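PDB 3MDQ: exopolyphosphatase from Cytophaga hutchinsonii, which probably cleaves the terminal phosphate from inorganic polyphosphate chains by hydrolysis, as a member of the Ppx/GppA family in the actin-like ATPase clan. Local coordinates for residues H185-E196 with C278-L286. Numbering follows the deposited sequence.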
loop_
_atom_site.group_PDB
_atom_site.type_symbol
_atom_site.label_atom_id
_atom_site.label_comp_id
_atom_site.label_asym_id
_atom_site.label_seq_id
_atom_site.Cartn_x
_atom_site.Cartn_y
_atom_site.Cartn_z
ATOM N N HIS A 185 -12.411 -15.447 5.838
ATOM C CA HIS A 185 -13.631 -14.816 5.355
ATOM C C HIS A 185 -14.651 -14.552 6.463
ATOM O O HIS A 185 -15.473 -13.618 6.376
ATOM C CB HIS A 185 -14.241 -15.610 4.195
ATOM C CG HIS A 185 -13.433 -15.517 2.932
ATOM N ND1 HIS A 185 -13.415 -14.379 2.149
ATOM C CD2 HIS A 185 -12.582 -16.389 2.345
ATOM C CE1 HIS A 185 -12.588 -14.562 1.140
ATOM N NE2 HIS A 185 -12.082 -15.776 1.224
ATOM N N ASN A 186 -14.626 -15.377 7.507
ATOM C CA ASN A 186 -15.428 -15.061 8.687
ATOM C C ASN A 186 -14.934 -13.796 9.355
ATOM O O ASN A 186 -15.711 -12.937 9.768
ATOM C CB ASN A 186 -15.374 -16.226 9.661
ATOM C CG ASN A 186 -16.205 -15.970 10.913
ATOM O OD1 ASN A 186 -17.434 -15.905 10.835
ATOM N ND2 ASN A 186 -15.546 -15.891 12.066
ATOM N N TYR A 187 -13.634 -13.672 9.501
ATOM C CA TYR A 187 -13.060 -12.448 10.078
ATOM C C TYR A 187 -13.386 -11.242 9.224
ATOM O O TYR A 187 -13.799 -10.190 9.743
ATOM C CB TYR A 187 -11.573 -12.567 10.249
ATOM C CG TYR A 187 -10.896 -11.351 10.819
ATOM C CD1 TYR A 187 -11.184 -10.906 12.089
ATOM C CD2 TYR A 187 -9.951 -10.651 10.103
ATOM C CE1 TYR A 187 -10.547 -9.811 12.644
ATOM C CE2 TYR A 187 -9.313 -9.561 10.657
ATOM C CZ TYR A 187 -9.609 -9.144 11.907
ATOM O OH TYR A 187 -8.982 -8.057 12.472
ATOM N N PHE A 188 -13.204 -11.366 7.920
ATOM C CA PHE A 188 -13.543 -10.235 7.036
ATOM C C PHE A 188 -15.032 -9.836 7.111
ATOM O O PHE A 188 -15.347 -8.629 7.113
ATOM C CB PHE A 188 -13.134 -10.504 5.581
ATOM C CG PHE A 188 -11.638 -10.725 5.359
ATOM C CD1 PHE A 188 -10.671 -10.059 6.128
ATOM C CD2 PHE A 188 -11.219 -11.578 4.350
ATOM C CE1 PHE A 188 -9.335 -10.290 5.888
ATOM C CE2 PHE A 188 -9.875 -11.779 4.097
ATOM C CZ PHE A 188 -8.950 -11.154 4.865
ATOM N N ASP A 189 -15.919 -10.819 7.215
ATOM C CA ASP A 189 -17.336 -10.565 7.431
ATOM C C ASP A 189 -17.560 -9.674 8.655
ATOM O O ASP A 189 -18.410 -8.790 8.637
ATOM C CB ASP A 189 -18.110 -11.852 7.677
ATOM C CG ASP A 189 -18.384 -12.664 6.433
ATOM O OD1 ASP A 189 -18.231 -12.167 5.294
ATOM O OD2 ASP A 189 -18.766 -13.847 6.586
ATOM N N GLU A 190 -16.828 -9.918 9.740
ATOM C CA GLU A 190 -16.990 -9.157 10.974
ATOM C C GLU A 190 -16.408 -7.739 10.859
ATOM O O GLU A 190 -17.016 -6.775 11.339
ATOM C CB GLU A 190 -16.344 -9.918 12.147
ATOM C CG GLU A 190 -17.051 -11.228 12.513
ATOM C CD GLU A 190 -18.514 -11.037 12.866
ATOM O OE1 GLU A 190 -18.798 -10.117 13.643
ATOM O OE2 GLU A 190 -19.366 -11.743 12.289
ATOM N N VAL A 191 -15.239 -7.608 10.228
ATOM C CA VAL A 191 -14.476 -6.342 10.184
ATOM C C VAL A 191 -15.082 -5.337 9.200
ATOM O O VAL A 191 -15.167 -4.119 9.477
ATOM C CB VAL A 191 -12.982 -6.587 9.773
ATOM C CG1 VAL A 191 -12.234 -5.254 9.575
ATOM C CG2 VAL A 191 -12.254 -7.425 10.794
ATOM N N LEU A 192 -15.541 -5.850 8.069
ATOM C CA LEU A 192 -15.844 -4.995 6.905
ATOM C C LEU A 192 -17.270 -4.510 6.801
ATOM O O LEU A 192 -17.691 -4.000 5.773
ATOM C CB LEU A 192 -15.400 -5.682 5.609
ATOM C CG LEU A 192 -13.902 -5.935 5.529
ATOM C CD1 LEU A 192 -13.689 -6.719 4.237
ATOM C CD2 LEU A 192 -13.107 -4.631 5.563
ATOM N N VAL A 193 -18.042 -4.616 7.882
ATOM C CA VAL A 193 -19.408 -4.128 7.840
ATOM C C VAL A 193 -19.544 -2.682 7.363
ATOM O O VAL A 193 -20.383 -2.408 6.539
ATOM C CB VAL A 193 -20.150 -4.361 9.203
ATOM C CG1 VAL A 193 -21.547 -3.732 9.159
ATOM C CG2 VAL A 193 -20.321 -5.867 9.410
ATOM N N PRO A 194 -18.662 -1.778 7.808
ATOM C CA PRO A 194 -18.808 -0.384 7.352
ATOM C C PRO A 194 -18.538 -0.275 5.845
ATOM O O PRO A 194 -19.109 0.565 5.175
ATOM C CB PRO A 194 -17.764 0.355 8.174
ATOM C CG PRO A 194 -17.607 -0.492 9.409
ATOM C CD PRO A 194 -17.715 -1.889 8.935
ATOM N N LEU A 195 -17.670 -1.146 5.324
ATOM C CA LEU A 195 -17.430 -1.169 3.891
ATOM C C LEU A 195 -18.649 -1.669 3.125
ATOM O O LEU A 195 -19.054 -1.072 2.114
ATOM C CB LEU A 195 -16.189 -1.987 3.552
ATOM C CG LEU A 195 -15.949 -2.201 2.069
ATOM C CD1 LEU A 195 -15.568 -0.881 1.345
ATOM C CD2 LEU A 195 -14.828 -3.210 1.868
ATOM N N GLU A 196 -19.291 -2.722 3.627
ATOM C CA GLU A 196 -20.470 -3.230 2.979
ATOM C C GLU A 196 -21.552 -2.146 2.903
ATOM O O GLU A 196 -22.236 -1.979 1.874
ATOM C CB GLU A 196 -21.052 -4.405 3.757
ATOM C CG GLU A 196 -20.353 -5.667 3.702
ATOM C CD GLU A 196 -21.240 -6.700 4.421
ATOM O OE1 GLU A 196 -21.168 -6.803 5.657
ATOM O OE2 GLU A 196 -22.110 -7.298 3.753
ATOM N N CYS A 278 -6.988 -13.308 -0.563
ATOM C CA CYS A 278 -8.276 -13.678 0.023
ATOM C C CYS A 278 -9.105 -12.429 0.300
ATOM O O CYS A 278 -10.299 -12.436 0.091
ATOM C CB CYS A 278 -8.088 -14.456 1.325
ATOM S SG CYS A 278 -7.501 -16.135 1.000
ATOM N N LEU A 279 -8.484 -11.383 0.817
ATOM C CA LEU A 279 -9.202 -10.105 1.055
ATOM C C LEU A 279 -9.699 -9.502 -0.244
ATOM O O LEU A 279 -10.827 -9.024 -0.316
ATOM C CB LEU A 279 -8.312 -9.100 1.802
ATOM C CG LEU A 279 -8.912 -7.742 2.107
ATOM C CD1 LEU A 279 -10.212 -7.915 2.905
ATOM C CD2 LEU A 279 -7.902 -6.863 2.844
ATOM N N ILE A 280 -8.882 -9.534 -1.281
ATOM C CA ILE A 280 -9.299 -8.993 -2.584
ATOM C C ILE A 280 -10.511 -9.777 -3.121
ATOM O O ILE A 280 -11.498 -9.167 -3.580
ATOM C CB ILE A 280 -8.146 -9.017 -3.625
ATOM C CG1 ILE A 280 -6.976 -8.160 -3.165
ATOM C CG2 ILE A 280 -8.663 -8.474 -4.993
ATOM C CD1 ILE A 280 -5.656 -8.394 -4.002
ATOM N N GLU A 281 -10.448 -11.102 -3.038
ATOM C CA GLU A 281 -11.560 -11.936 -3.468
ATOM C C GLU A 281 -12.810 -11.534 -2.674
ATOM O O GLU A 281 -13.874 -11.316 -3.265
ATOM C CB GLU A 281 -11.221 -13.422 -3.322
ATOM C CG GLU A 281 -12.367 -14.370 -3.610
ATOM C CD GLU A 281 -12.688 -14.549 -5.058
ATOM O OE1 GLU A 281 -12.051 -13.931 -5.920
ATOM O OE2 GLU A 281 -13.612 -15.341 -5.338
ATOM N N HIS A 282 -12.669 -11.392 -1.353
ATOM C CA HIS A 282 -13.794 -11.030 -0.505
ATOM C C HIS A 282 -14.436 -9.745 -0.986
ATOM O O HIS A 282 -15.663 -9.652 -1.112
ATOM C CB HIS A 282 -13.304 -10.869 0.927
ATOM C CG HIS A 282 -14.404 -10.772 1.925
ATOM N ND1 HIS A 282 -14.853 -11.866 2.618
ATOM C CD2 HIS A 282 -15.132 -9.718 2.354
ATOM C CE1 HIS A 282 -15.848 -11.498 3.412
ATOM N NE2 HIS A 282 -16.052 -10.207 3.261
ATOM N N VAL A 283 -13.605 -8.745 -1.269
ATOM C CA VAL A 283 -14.106 -7.434 -1.743
ATOM C C VAL A 283 -14.748 -7.527 -3.134
ATOM O O VAL A 283 -15.799 -6.945 -3.389
ATOM C CB VAL A 283 -12.985 -6.367 -1.692
ATOM C CG1 VAL A 283 -13.481 -5.016 -2.304
ATOM C CG2 VAL A 283 -12.524 -6.174 -0.247
ATOM N N LEU A 284 -14.146 -8.309 -4.017
ATOM C CA LEU A 284 -14.719 -8.556 -5.347
ATOM C C LEU A 284 -16.116 -9.091 -5.320
ATOM O O LEU A 284 -16.947 -8.713 -6.178
ATOM C CB LEU A 284 -13.882 -9.562 -6.141
ATOM C CG LEU A 284 -12.787 -8.975 -6.958
ATOM C CD1 LEU A 284 -12.002 -10.146 -7.556
ATOM C CD2 LEU A 284 -13.363 -8.055 -8.090
ATOM N N LYS A 285 -16.432 -9.944 -4.343
ATOM C CA LYS A 285 -17.769 -10.479 -4.205
ATOM C C LYS A 285 -18.768 -9.406 -3.777
ATOM O O LYS A 285 -19.954 -9.544 -4.052
ATOM C CB LYS A 285 -17.772 -11.660 -3.226
ATOM C CG LYS A 285 -17.028 -12.877 -3.779
ATOM N N LEU A 286 -18.292 -8.329 -3.152
ATOM C CA LEU A 286 -19.147 -7.173 -2.750
ATOM C C LEU A 286 -19.390 -6.129 -3.833
ATOM O O LEU A 286 -20.390 -5.408 -3.783
ATOM C CB LEU A 286 -18.526 -6.449 -1.532
ATOM C CG LEU A 286 -18.257 -7.257 -0.271
ATOM C CD1 LEU A 286 -17.589 -6.433 0.806
ATOM C CD2 LEU A 286 -19.567 -7.914 0.238
#
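H185, F188 and H282 form an aromatic cluster where helix 185-191 crosses helix 278-286 at -55°, their axes 10.4 Å apart, in a Ppx/GppA phosphatase of the actin-like ATPase clan. One hydrogen bond, made by one of two H185 conformers, joins the helices: H185 ND1 to H282 ND1, 2.9 Å and nearly straight at 176°. Either nitrogen could be the donor. There the two imidazoles meet rim to rim, their planes nearly parallel. At the edge of the H282 ring, D189 OD1 lies 3.1 Å from H282 CE1, its carboxylate tilted.

F188 meets H282 in two ways: a CH-pi contact from CB over the centre of the imidazole, and an edge-to-face pair, the phenyl edge turned toward that face. With CG anti to its backbone N (chi1 -168°), H282 carries its ring to F188, H185 and D189. Replacing H282 by an alanine is likely to leave H185 ND1 without this partner and a gap beside F188 CB.

Apolar packing continues through L192, L195 of helix 193-202, V283 and L286; F145 of sheet strand 143-148 touches the first three. Against the phenyl face of F188, L279 CD1 stands 3.7 Å from the ring centroid, almost on its normal.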